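Local atomic coordinates of Chains: A (Unidentified, PDB entry 6ZM9), a protein that probably cleaves S-adenosylmethionine as a phage-encoded lyase, releasing the 5'-methylthioadenosine found in its pockets. Residues S50-R55 / Q73-D78; S12-V17 / I108-E113; G18-D23 / V67-V72; T59-G64 / S122-W127. One frame throughout, in Å; residues are numbered along the deposited sequence.

Contact 1. Residues S50-R55 / Q73-D78; sequences SFVAQR and QIIIID. With MTA (5'-deoxy-5'-methylthioadenosine), chain F.
Ser50, Phe51 and Val52 face Ile75, Ile74 and Gln73 in antiparallel register, with the segment axes 4.7 Å apart and their N-to-C directions at 158°. Ser50 and Val52 form the hydrogen-bonded pairs with Ile75 and Gln73; of their four nearly straight backbone bonds, Ile75 N to Ser50 O is 2.8 Å. Phe51 and Ile74 lie side by side on the other face, CD2 of Phe51 3.8 Å from CG1 of Ile74, and both touch Thr36 of helix 29-43. These are the two arms of the beta hairpin 49-59/66-77, and the face bearing Ser50, Val52, Gln73 and Ile75, together with Gln54, reaches two nucleoside sites. The Gln73 side chain runs straight out (chi1 178°), and its NE2 donates to Gln54 OE1 at 3.0 Å, the oxygen in the amide plane of Gln73, the donor tilted from that of Gln54. The amide planes are 63° apart, and Ser71 holds Gln54 NE2. At the other end, Ser50 OG donates to N3 of MTA (2.9 Å) and accepts from O2' (2.8 Å). The Ile77 backbone reads the adenine edge, N donating to N1 at 3.0 Å and O accepting from N6 at 2.8 Å; Glu69 and Ser71 of the second subunit bind the same MTA.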
# COMPACT_ATOMS: atom_id res chain seq x y z
N SER A 50 -1.44 4.44 9.54
CA SER A 50 -0.26 4.64 8.72
C SER A 50 -0.60 5.64 7.62
O SER A 50 -1.73 5.65 7.11
CB SER A 50 0.19 3.34 8.06
OG SER A 50 0.67 2.43 9.06
N PHE A 51 0.38 6.44 7.23
CA PHE A 51 0.21 7.50 6.24
C PHE A 51 1.34 7.37 5.21
O PHE A 51 2.52 7.46 5.57
CB PHE A 51 0.27 8.87 6.90
CG PHE A 51 -0.79 9.09 7.97
CD1 PHE A 51 -0.62 8.56 9.24
CD2 PHE A 51 -1.94 9.80 7.70
CE1 PHE A 51 -1.57 8.75 10.21
CE2 PHE A 51 -2.90 10.00 8.68
CZ PHE A 51 -2.70 9.49 9.94
N VAL A 52 0.98 7.16 3.95
CA VAL A 52 1.93 6.92 2.88
C VAL A 52 1.93 8.12 1.94
O VAL A 52 0.90 8.47 1.36
CB VAL A 52 1.56 5.64 2.10
CG1 VAL A 52 2.53 5.39 0.95
CG2 VAL A 52 1.50 4.44 3.03
N ALA A 53 3.10 8.71 1.75
CA ALA A 53 3.24 9.77 0.76
C ALA A 53 3.26 9.17 -0.64
O ALA A 53 3.86 8.12 -0.88
CB ALA A 53 4.54 10.53 0.99
N GLN A 54 2.60 9.86 -1.57
CA GLN A 54 2.41 9.37 -2.92
C GLN A 54 2.52 10.52 -3.89
O GLN A 54 2.40 11.69 -3.53
CB GLN A 54 1.01 8.81 -3.16
CG GLN A 54 0.52 7.90 -2.10
CD GLN A 54 -0.80 7.26 -2.46
OE1 GLN A 54 -0.93 6.04 -2.41
NE2 GLN A 54 -1.80 8.08 -2.77
N ARG A 55 2.71 10.17 -5.16
CA ARG A 55 2.35 11.04 -6.27
C ARG A 55 1.01 10.55 -6.79
O ARG A 55 0.78 9.34 -6.89
CB ARG A 55 3.40 11.03 -7.38
CG ARG A 55 4.72 11.61 -6.92
CD ARG A 55 4.67 13.12 -6.70
NE ARG A 55 4.67 13.85 -7.96
CZ ARG A 55 4.33 15.13 -8.09
NH1 ARG A 55 3.93 15.84 -7.05
NH2 ARG A 55 4.40 15.69 -9.29
N GLN A 73 -2.01 8.38 1.20
CA GLN A 73 -2.85 7.22 1.44
C GLN A 73 -2.83 6.92 2.93
O GLN A 73 -1.78 6.61 3.49
CB GLN A 73 -2.35 6.03 0.62
CG GLN A 73 -3.17 4.77 0.85
CD GLN A 73 -2.60 3.52 0.21
OE1 GLN A 73 -3.00 2.41 0.56
NE2 GLN A 73 -1.72 3.69 -0.76
N ILE A 74 -4.00 7.02 3.57
CA ILE A 74 -4.16 6.69 4.98
C ILE A 74 -4.61 5.25 5.07
O ILE A 74 -5.59 4.86 4.42
CB ILE A 74 -5.20 7.62 5.65
CG1 ILE A 74 -4.91 9.09 5.36
CG2 ILE A 74 -5.25 7.34 7.17
CD1 ILE A 74 -5.97 10.05 5.91
N ILE A 75 -3.90 4.44 5.87
CA ILE A 75 -4.21 3.03 6.05
C ILE A 75 -4.61 2.84 7.50
O ILE A 75 -3.83 3.12 8.41
CB ILE A 75 -3.00 2.13 5.70
CG1 ILE A 75 -2.55 2.38 4.27
CG2 ILE A 75 -3.35 0.67 5.94
CD1 ILE A 75 -1.20 1.76 3.92
N ILE A 76 -5.83 2.32 7.73
CA ILE A 76 -6.37 2.15 9.07
C ILE A 76 -6.75 0.68 9.24
O ILE A 76 -7.62 0.19 8.52
CB ILE A 76 -7.60 3.03 9.31
CG1 ILE A 76 -7.24 4.50 9.27
CG2 ILE A 76 -8.24 2.67 10.66
CD1 ILE A 76 -8.43 5.43 9.19
N ILE A 77 -6.11 0.00 10.18
CA ILE A 77 -6.53 -1.33 10.61
C ILE A 77 -7.27 -1.17 11.93
O ILE A 77 -6.75 -0.55 12.87
CB ILE A 77 -5.32 -2.27 10.76
CG1 ILE A 77 -4.56 -2.38 9.43
CG2 ILE A 77 -5.80 -3.62 11.29
CD1 ILE A 77 -3.26 -3.07 9.55
N ASP A 78 -8.50 -1.69 12.02
CA ASP A 78 -9.27 -1.56 13.26
C ASP A 78 -8.67 -2.49 14.30
O ASP A 78 -8.69 -3.71 14.11
CB ASP A 78 -10.73 -1.92 13.01
CG ASP A 78 -11.57 -1.87 14.28
OD1 ASP A 78 -11.19 -1.12 15.21
OD2 ASP A 78 -12.62 -2.57 14.34
CS MTA F . 2.69 -1.17 15.48
S5' MTA F . 3.43 0.42 15.63
C5' MTA F . 4.39 0.50 14.10
C4' MTA F . 3.68 1.12 12.92
O4' MTA F . 2.49 0.37 12.63
C2' MTA F . 2.13 2.65 11.98
O2' MTA F . 2.79 2.91 10.75
C3' MTA F . 3.20 2.56 13.08
O3' MTA F . 4.23 3.52 12.92
C1' MTA F . 1.55 1.23 11.99
N9 MTA F . 0.28 1.13 12.69
C8 MTA F . 0.05 0.97 14.04
N7 MTA F . -1.21 0.81 14.36
C5 MTA F . -1.87 0.88 13.13
C6 MTA F . -3.22 0.71 12.77
N6 MTA F . -4.20 0.42 13.63
N1 MTA F . -3.52 0.79 11.45
C2 MTA F . -2.54 1.02 10.57
N3 MTA F . -1.23 1.17 10.80
C4 MTA F . -0.96 1.09 12.11

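Contact 2. Residues S12-V17 / I108-E113; sequences SARIFV and IVEIQE. With MTA (5'-deoxy-5'-methylthioadenosine), chain B.
Arg14 and Glu110 run side by side from a hydrogen-bonded pair of an antiparallel beta ladder that joins strand 11-21 to strand 106-113 within the central sheet. Ser12 with Gln112 and Phe16 with Ile108 are the other hydrogen-bonded pairs, and all six side chains lie on one face. The segment axes are 4.7 Å apart, and the ladder brings together residues more than ninety positions apart in the sequence.

Three flat groups meet along this face. Phe16 turns the edge of its ring to the guanidinium of Arg14, with Phe16 CZ 3.9 Å above the centre of one guanidinium face. Glu110 meets the same guanidinium from its rim, the carboxylate tilted 41° to it, in a salt bridge whose hydrogen bond, Arg14 NE to Glu110 OE2 at 3.4 Å, is long and weak. The extended chain of Glu110, its CG anti to the backbone N (chi1 -173°), carries the carboxylate to this point, where OE2 also takes the amide of Gln112. Arg14 and Gln112 each have two conformers, so the details of this polar cluster are doubtful. Gln73 gives Arg14 NH1 a further, weak partner.

The opposite face is apolar: Ala13 touches Ile111, Ile15 CG1 lies 4.2 Å from Val109 CG2, and helix 84-101 packs on them through Val91 and Leu94.

At the nucleoside end, Phe16 and Ile108 help wall the MTA pocket. Phe16 CB comes to 3.4 Å from O4' of the ribose, and Ile108 CD1 rests 3.6 Å from N7 of the adenine.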
# COMPACT_ATOMS: atom_id res chain seq x y z
N SER A 12 -10.77 -2.80 7.94
CA SER A 12 -9.71 -1.87 7.62
C SER A 12 -10.23 -0.89 6.58
O SER A 12 -11.28 -1.08 5.98
CB SER A 12 -8.47 -2.59 7.12
OG SER A 12 -8.71 -3.21 5.86
N ALA A 13 -9.46 0.19 6.38
CA ALA A 13 -9.84 1.20 5.41
C ALA A 13 -8.60 1.82 4.80
O ALA A 13 -7.51 1.80 5.37
CB ALA A 13 -10.65 2.32 6.06
N ARG A 14 -8.80 2.38 3.61
CA ARG A 14 -7.81 3.21 2.93
C ARG A 14 -8.50 4.50 2.51
O ARG A 14 -9.61 4.47 1.98
CB ARG A 14 -7.26 2.53 1.67
CG ARG A 14 -6.55 1.23 1.90
CD ARG A 14 -5.60 0.91 0.74
NE ARG A 14 -6.30 0.59 -0.51
CZ ARG A 14 -5.71 0.43 -1.68
NH1 ARG A 14 -4.39 0.57 -1.80
NH2 ARG A 14 -6.43 0.13 -2.75
N ILE A 15 -7.85 5.63 2.75
CA ILE A 15 -8.36 6.94 2.36
C ILE A 15 -7.29 7.64 1.53
O ILE A 15 -6.13 7.69 1.94
CB ILE A 15 -8.72 7.79 3.58
CG1 ILE A 15 -9.70 7.05 4.50
CG2 ILE A 15 -9.30 9.14 3.16
CD1 ILE A 15 -10.00 7.80 5.79
N PHE A 16 -7.68 8.19 0.38
CA PHE A 16 -6.77 8.91 -0.49
C PHE A 16 -7.12 10.39 -0.47
O PHE A 16 -8.25 10.77 -0.83
CB PHE A 16 -6.87 8.37 -1.90
CG PHE A 16 -6.44 6.94 -2.04
CD1 PHE A 16 -7.31 5.89 -1.81
CD2 PHE A 16 -5.14 6.64 -2.38
CE1 PHE A 16 -6.90 4.56 -1.95
CE2 PHE A 16 -4.71 5.32 -2.55
CZ PHE A 16 -5.58 4.28 -2.33
N VAL A 17 -6.14 11.22 -0.08
CA VAL A 17 -6.32 12.67 0.08
C VAL A 17 -5.21 13.37 -0.70
O VAL A 17 -4.03 13.18 -0.40
CB VAL A 17 -6.23 13.12 1.55
CG1 VAL A 17 -6.61 14.60 1.67
CG2 VAL A 17 -7.10 12.28 2.47
N ILE A 108 -11.21 9.66 -1.83
CA ILE A 108 -11.63 8.27 -2.04
C ILE A 108 -11.47 7.49 -0.74
O ILE A 108 -10.42 7.57 -0.08
CB ILE A 108 -10.83 7.59 -3.17
CG1 ILE A 108 -11.12 8.28 -4.50
CG2 ILE A 108 -11.16 6.10 -3.22
CD1 ILE A 108 -10.17 7.86 -5.61
N VAL A 109 -12.50 6.73 -0.38
CA VAL A 109 -12.52 5.89 0.81
C VAL A 109 -12.83 4.46 0.38
O VAL A 109 -13.80 4.22 -0.35
CB VAL A 109 -13.57 6.37 1.82
CG1 VAL A 109 -13.66 5.40 2.99
CG2 VAL A 109 -13.24 7.75 2.31
N GLU A 110 -12.03 3.51 0.83
CA GLU A 110 -12.27 2.09 0.60
C GLU A 110 -12.39 1.42 1.96
O GLU A 110 -11.52 1.60 2.82
CB GLU A 110 -11.10 1.49 -0.19
CG GLU A 110 -11.31 0.06 -0.63
CD GLU A 110 -10.13 -0.50 -1.41
OE1 GLU A 110 -10.09 -0.34 -2.65
OE2 GLU A 110 -9.24 -1.10 -0.77
N ILE A 111 -13.46 0.64 2.16
CA ILE A 111 -13.69 -0.12 3.38
C ILE A 111 -13.53 -1.60 3.05
O ILE A 111 -14.15 -2.09 2.10
CB ILE A 111 -15.11 0.08 3.92
CG1 ILE A 111 -15.42 1.55 4.15
CG2 ILE A 111 -15.33 -0.76 5.17
CD1 ILE A 111 -14.56 2.16 5.12
N GLN A 112 -12.75 -2.31 3.86
CA GLN A 112 -12.53 -3.74 3.69
C GLN A 112 -12.94 -4.51 4.94
O GLN A 112 -12.92 -3.99 6.06
CB GLN A 112 -11.06 -4.03 3.39
CG GLN A 112 -10.59 -3.40 2.09
CD GLN A 112 -9.13 -3.66 1.82
OE1 GLN A 112 -8.58 -4.67 2.27
NE2 GLN A 112 -8.50 -2.75 1.08
N GLU A 113 -13.33 -5.76 4.72
CA GLU A 113 -13.62 -6.72 5.79
C GLU A 113 -12.84 -7.98 5.44
O GLU A 113 -13.11 -8.61 4.41
CB GLU A 113 -15.12 -7.01 5.89
CG GLU A 113 -15.47 -7.97 7.02
CD GLU A 113 -16.97 -8.12 7.25
OE1 GLU A 113 -17.76 -7.51 6.50
OE2 GLU A 113 -17.34 -8.84 8.20
CS MTA B . -9.25 11.60 -5.30
S5' MTA B . -7.93 12.64 -5.81
C5' MTA B . -6.75 12.36 -4.47
C4' MTA B . -5.74 11.25 -4.70
O4' MTA B . -6.45 10.01 -4.89
C2' MTA B . -4.39 9.92 -6.11
O2' MTA B . -3.31 9.68 -5.23
C3' MTA B . -4.83 11.38 -5.92
O3' MTA B . -3.75 12.27 -5.72
C1' MTA B . -5.64 9.15 -5.68
N9 MTA B . -6.43 8.66 -6.80
C8 MTA B . -7.39 9.32 -7.52
N7 MTA B . -8.01 8.57 -8.41
C5 MTA B . -7.40 7.33 -8.26
C6 MTA B . -7.65 6.07 -8.86
N6 MTA B . -8.61 5.84 -9.76
N1 MTA B . -6.90 5.02 -8.44
C2 MTA B . -5.97 5.23 -7.50
N3 MTA B . -5.67 6.35 -6.86
C4 MTA B . -6.42 7.38 -7.28

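Contact 3. Residues G18-D23 / V67-V72; sequences GLNVGD and VTENSV. With PRO (proline), chain E; MTA (5'-deoxy-5'-methylthioadenosine), chain B.
Leu19 and Asn20 meet Glu69 and Asn70 where strands 11-21 and 66-77 diverge, a ligand-binding end of an antiparallel ladder with proline and MTA bound beside it. Gly18 and Ser71 make a non-hydrogen-bonded pair with CA atoms 4.1 Å apart. Beyond it the regular ladder gives way: Leu19 N still bonds to Asn70 O at 3.0 Å, but Asn20 N turns to a side chain, OE1 of Glu69, at 3.1 Å.

Glu69 is the centre of the contact. Its CG sits between the backbone N and the carbonyl carbon (chi1 59°), and the extended chain carries the carboxylate past Gly18 to the two ligands. Asn20 N approaches OE1 from the anti side, 31° out of the carboxylate plane, while the amide of Asn20 stands almost perpendicular to that plane. Asn20 ND2 reaches back to Gly22 O and so closes the small turn round the proline site; Val67 CG1 packs against both. Two waters extend the link, one joining Asn20 OD1 to Asn70 N, the other joining Asn20 ND2, Asp23 O and Thr68 O.

Leu19 CD1 lies 4.0 Å from Val72 CG2, and both residues touch Val32 of helix 29-43.

The proline N gives bonds to Glu69 OE1 (2.6 Å) and Asn20 O. Gly22 N donates to O of the bound proline at 2.8 Å. Ribose O3' donates to Glu69 OE2 at 2.6 Å, and Ser71 OG pairs with O2'. One carboxylate therefore grips both ligands with different oxygens, and the proline may occupy the place of the amino-acid part of the substrate.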
# COMPACT_ATOMS: atom_id res chain seq x y z
N GLY A 18 -5.59 14.22 -1.65
CA GLY A 18 -4.62 15.03 -2.36
C GLY A 18 -4.19 16.27 -1.60
O GLY A 18 -4.84 16.74 -0.66
N LEU A 19 -3.05 16.83 -2.04
CA LEU A 19 -2.40 17.95 -1.36
C LEU A 19 -2.33 19.19 -2.23
O LEU A 19 -1.84 20.23 -1.76
CB LEU A 19 -1.01 17.55 -0.87
CG LEU A 19 -1.02 16.37 0.11
CD1 LEU A 19 0.40 15.95 0.41
CD2 LEU A 19 -1.77 16.68 1.39
N ASN A 20 -2.79 19.11 -3.48
CA ASN A 20 -2.98 20.29 -4.30
C ASN A 20 -4.38 20.84 -4.05
O ASN A 20 -5.31 20.09 -3.74
CB ASN A 20 -2.97 19.92 -5.78
CG ASN A 20 -1.63 20.10 -6.45
OD1 ASN A 20 -0.57 19.93 -5.84
ND2 ASN A 20 -1.66 20.38 -7.75
N VAL A 21 -4.53 22.14 -4.25
CA VAL A 21 -5.83 22.78 -4.44
C VAL A 21 -5.85 23.20 -5.90
O VAL A 21 -5.10 24.10 -6.30
CB VAL A 21 -6.04 23.95 -3.48
CG1 VAL A 21 -7.38 24.59 -3.77
CG2 VAL A 21 -5.96 23.47 -2.02
N GLY A 22 -6.62 22.49 -6.72
CA GLY A 22 -6.53 22.70 -8.15
C GLY A 22 -5.12 22.39 -8.64
O GLY A 22 -4.57 21.33 -8.34
N ASP A 23 -4.52 23.31 -9.38
CA ASP A 23 -3.18 23.09 -9.89
C ASP A 23 -2.08 23.57 -8.94
O ASP A 23 -0.90 23.51 -9.32
CB ASP A 23 -3.00 23.70 -11.29
CG ASP A 23 -3.16 25.20 -11.30
OD1 ASP A 23 -3.07 25.83 -10.23
OD2 ASP A 23 -3.39 25.76 -12.40
N VAL A 67 -4.50 16.70 -13.17
CA VAL A 67 -3.60 17.20 -12.15
C VAL A 67 -2.68 16.09 -11.68
O VAL A 67 -3.12 14.96 -11.43
CB VAL A 67 -4.43 17.73 -10.96
CG1 VAL A 67 -3.53 18.19 -9.82
CG2 VAL A 67 -5.35 18.85 -11.40
N THR A 68 -1.39 16.41 -11.54
CA THR A 68 -0.40 15.57 -10.88
C THR A 68 0.01 16.29 -9.59
O THR A 68 0.42 17.46 -9.63
CB THR A 68 0.80 15.31 -11.79
OG1 THR A 68 0.37 14.71 -13.02
CG2 THR A 68 1.76 14.34 -11.14
N GLU A 69 -0.08 15.59 -8.46
CA GLU A 69 0.07 16.22 -7.16
C GLU A 69 0.77 15.26 -6.21
O GLU A 69 0.90 14.07 -6.47
CB GLU A 69 -1.30 16.59 -6.57
CG GLU A 69 -2.23 15.38 -6.39
CD GLU A 69 -3.59 15.72 -5.78
OE1 GLU A 69 -3.84 16.88 -5.40
OE2 GLU A 69 -4.42 14.79 -5.69
N ASN A 70 1.21 15.80 -5.08
CA ASN A 70 1.49 14.95 -3.93
C ASN A 70 0.16 14.57 -3.29
O ASN A 70 -0.80 15.34 -3.30
CB ASN A 70 2.33 15.70 -2.90
CG ASN A 70 3.71 16.01 -3.39
OD1 ASN A 70 4.28 15.32 -4.24
ND2 ASN A 70 4.30 17.05 -2.82
N SER A 71 0.10 13.36 -2.74
CA SER A 71 -1.10 12.91 -2.05
C SER A 71 -0.71 11.98 -0.91
O SER A 71 0.47 11.66 -0.72
CB SER A 71 -2.10 12.25 -3.00
OG SER A 71 -1.56 11.07 -3.55
N VAL A 72 -1.71 11.58 -0.14
CA VAL A 72 -1.51 10.74 1.04
C VAL A 72 -2.50 9.59 0.97
O VAL A 72 -3.69 9.80 0.71
CB VAL A 72 -1.73 11.52 2.36
CG1 VAL A 72 -1.48 10.61 3.57
CG2 VAL A 72 -0.83 12.73 2.39
N PRO E . -6.40 17.47 -5.23
CA PRO E . -6.84 18.47 -6.20
C PRO E . -8.10 19.20 -5.79
O PRO E . -8.32 20.36 -6.18
CB PRO E . -7.14 17.62 -7.43
CG PRO E . -7.41 16.22 -6.85
CD PRO E . -7.15 16.21 -5.40
OXT PRO E . -8.94 18.64 -5.08
CS MTA B . -9.25 11.60 -5.30
S5' MTA B . -7.93 12.64 -5.81
C5' MTA B . -6.75 12.36 -4.47
C4' MTA B . -5.74 11.25 -4.70
O4' MTA B . -6.45 10.01 -4.89
C2' MTA B . -4.39 9.92 -6.11
O2' MTA B . -3.31 9.68 -5.23
C3' MTA B . -4.83 11.38 -5.92
O3' MTA B . -3.75 12.27 -5.72
C1' MTA B . -5.64 9.15 -5.68
N9 MTA B . -6.43 8.66 -6.80
C8 MTA B . -7.39 9.32 -7.52
N7 MTA B . -8.01 8.57 -8.41
C5 MTA B . -7.40 7.33 -8.26
C6 MTA B . -7.65 6.07 -8.86
N6 MTA B . -8.61 5.84 -9.76
N1 MTA B . -6.90 5.02 -8.44
C2 MTA B . -5.97 5.23 -7.50
N3 MTA B . -5.67 6.35 -6.86
C4 MTA B . -6.42 7.38 -7.28
O HOH W 1 1.13 18.63 -4.34
O HOH W 2 0.30 20.68 -9.99

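Contact 4. Residues T59-G64 / S122-W127; sequences TEQRSG and SITAEW. With PO4 (phosphate ion), chain C.
The loop of the hairpin between strands 49-59 and 66-77 leans, through Gln61 and Arg62, on the end of strand 116-124 and the segment that follows it. Arg62 makes the main contact: NH2 donates to Ala125 O at 3.2 Å (156° at the hydrogen). The oxygen lies in the guanidinium plane, whereas the donor stands 39° above the carbonyl plane. Trp127 CE3 sits 3.9 Å above one face of that guanidinium, but the planes are 49° apart, and the two groups do not stack flat. Bends at chi2 and chi3 bring the arginine round to this position, where NE pairs with Glu105 and NH1 with Glu129 in salt bridges. Beside it, Gln61 OE1 comes to 3.3 Å from the methyl CG2 of Thr124. Both loop residues have a second conformer, so these details are doubtful. Ala125 CB lies over the face of the Trp127 ring, and Trp127 NE1 donates to O1 of a phosphate at 3.0 Å, an ion probably from the crystallisation liquor that Arg99 also binds. Helix 84-101 flanks this region, Arg99 touching both Ala125 and Trp127, while residues Ser122 to Thr124 continue the sheet into a strand of the third subunit.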
# COMPACT_ATOMS: atom_id res chain seq x y z
N THR A 59 -8.19 13.44 -12.62
CA THR A 59 -8.87 14.24 -13.63
C THR A 59 -9.97 15.04 -12.96
O THR A 59 -10.91 14.46 -12.40
CB THR A 59 -9.46 13.35 -14.72
OG1 THR A 59 -8.42 12.60 -15.34
CG2 THR A 59 -10.15 14.21 -15.78
N GLU A 60 -9.86 16.36 -13.00
CA GLU A 60 -10.88 17.21 -12.41
C GLU A 60 -12.21 17.01 -13.13
O GLU A 60 -12.27 17.04 -14.36
CB GLU A 60 -10.49 18.68 -12.50
CG GLU A 60 -9.27 19.04 -11.71
CD GLU A 60 -9.01 20.52 -11.70
OE1 GLU A 60 -9.79 21.28 -12.31
OE2 GLU A 60 -8.02 20.94 -11.06
N GLN A 61 -13.27 16.85 -12.36
CA GLN A 61 -14.54 16.41 -12.93
C GLN A 61 -15.22 17.50 -13.75
O GLN A 61 -15.85 17.19 -14.77
CB GLN A 61 -15.46 15.92 -11.81
CG GLN A 61 -14.86 14.77 -11.02
CD GLN A 61 -15.59 14.52 -9.72
OE1 GLN A 61 -16.29 15.40 -9.20
NE2 GLN A 61 -15.45 13.31 -9.18
N ARG A 62 -15.09 18.76 -13.36
CA ARG A 62 -15.78 19.81 -14.10
C ARG A 62 -15.02 20.17 -15.38
O ARG A 62 -15.58 20.11 -16.48
CB ARG A 62 -15.97 21.03 -13.21
CG ARG A 62 -16.88 20.78 -12.00
CD ARG A 62 -16.24 21.24 -10.68
NE ARG A 62 -16.35 20.21 -9.63
CZ ARG A 62 -17.28 20.19 -8.68
NH1 ARG A 62 -18.21 21.13 -8.62
NH2 ARG A 62 -17.28 19.20 -7.79
N SER A 63 -13.74 20.51 -15.25
CA SER A 63 -12.97 21.03 -16.37
C SER A 63 -12.29 19.96 -17.20
O SER A 63 -11.89 20.24 -18.34
CB SER A 63 -11.85 21.93 -15.84
OG SER A 63 -10.91 21.13 -15.14
N GLY A 64 -12.11 18.76 -16.65
CA GLY A 64 -11.37 17.72 -17.34
C GLY A 64 -9.87 17.89 -17.27
O GLY A 64 -9.14 17.11 -17.90
N SER A 122 -16.48 7.69 -3.48
CA SER A 122 -15.88 8.99 -3.80
C SER A 122 -16.68 10.05 -3.06
O SER A 122 -17.90 10.15 -3.27
CB SER A 122 -15.87 9.24 -5.33
OG SER A 122 -15.07 10.38 -5.64
N ILE A 123 -16.02 10.79 -2.19
CA ILE A 123 -16.67 11.83 -1.42
C ILE A 123 -16.42 13.10 -2.18
O ILE A 123 -15.28 13.56 -2.26
CB ILE A 123 -16.12 11.92 0.01
CG1 ILE A 123 -16.37 10.63 0.76
CG2 ILE A 123 -16.78 13.10 0.71
CD1 ILE A 123 -15.67 10.55 2.11
N THR A 124 -17.47 13.66 -2.79
CA THR A 124 -17.31 14.68 -3.81
C THR A 124 -17.92 15.99 -3.34
O THR A 124 -19.06 16.01 -2.85
CB THR A 124 -17.95 14.22 -5.11
OG1 THR A 124 -17.32 13.00 -5.51
CG2 THR A 124 -17.75 15.24 -6.19
N ALA A 125 -17.18 17.06 -3.53
CA ALA A 125 -17.66 18.38 -3.18
C ALA A 125 -18.87 18.76 -4.01
O ALA A 125 -18.94 18.47 -5.21
CB ALA A 125 -16.54 19.40 -3.44
N GLU A 126 -19.81 19.45 -3.38
CA GLU A 126 -21.03 19.91 -4.03
C GLU A 126 -20.98 21.40 -4.37
O GLU A 126 -22.02 22.07 -4.42
CB GLU A 126 -22.24 19.57 -3.17
CG GLU A 126 -22.52 18.07 -3.06
CD GLU A 126 -23.69 17.78 -2.13
OE1 GLU A 126 -24.82 18.19 -2.43
OE2 GLU A 126 -23.50 17.20 -1.05
N TRP A 127 -19.79 21.93 -4.62
CA TRP A 127 -19.63 23.30 -5.06
C TRP A 127 -20.63 23.65 -6.16
O TRP A 127 -20.75 22.94 -7.16
CB TRP A 127 -18.22 23.48 -5.60
CG TRP A 127 -17.12 23.15 -4.61
CD1 TRP A 127 -17.14 23.31 -3.25
CD2 TRP A 127 -15.83 22.63 -4.93
NE1 TRP A 127 -15.94 22.91 -2.70
CE2 TRP A 127 -15.12 22.50 -3.72
CE3 TRP A 127 -15.20 22.27 -6.13
CZ2 TRP A 127 -13.82 22.01 -3.68
CZ3 TRP A 127 -13.91 21.79 -6.08
CH2 TRP A 127 -13.24 21.65 -4.87
P PO4 C . -14.66 23.32 1.42
O1 PO4 C . -14.69 22.85 -0.02
O2 PO4 C . -15.17 24.75 1.38
O3 PO4 C . -15.57 22.45 2.24
O4 PO4 C . -13.24 23.26 1.97

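Overall arrangement
Contacts 1, 2 and 3 follow one sheet across the subunit: contacts 1 and 3 share strand 66-77, contacts 2 and 3 share strand 11-21. Contacts 1 and 2 have centres about 9 Å apart and are joined directly by Ile74 N and Ile15 O (2.8 Å). Contacts 2 and 3 wall the same MTA, which Gln54 of contact 1 also reaches, while Ser50 and Ile77 of contact 1 hold another; because Ser50 and Ile77 of the third subunit contribute to the pocket of contacts 2 and 3, each site spans two chains. Contact 4, its centre about 13 Å from that of contact 3, lies near the bound proline, the Trp127 side chain coming within about 5 Å of the proline.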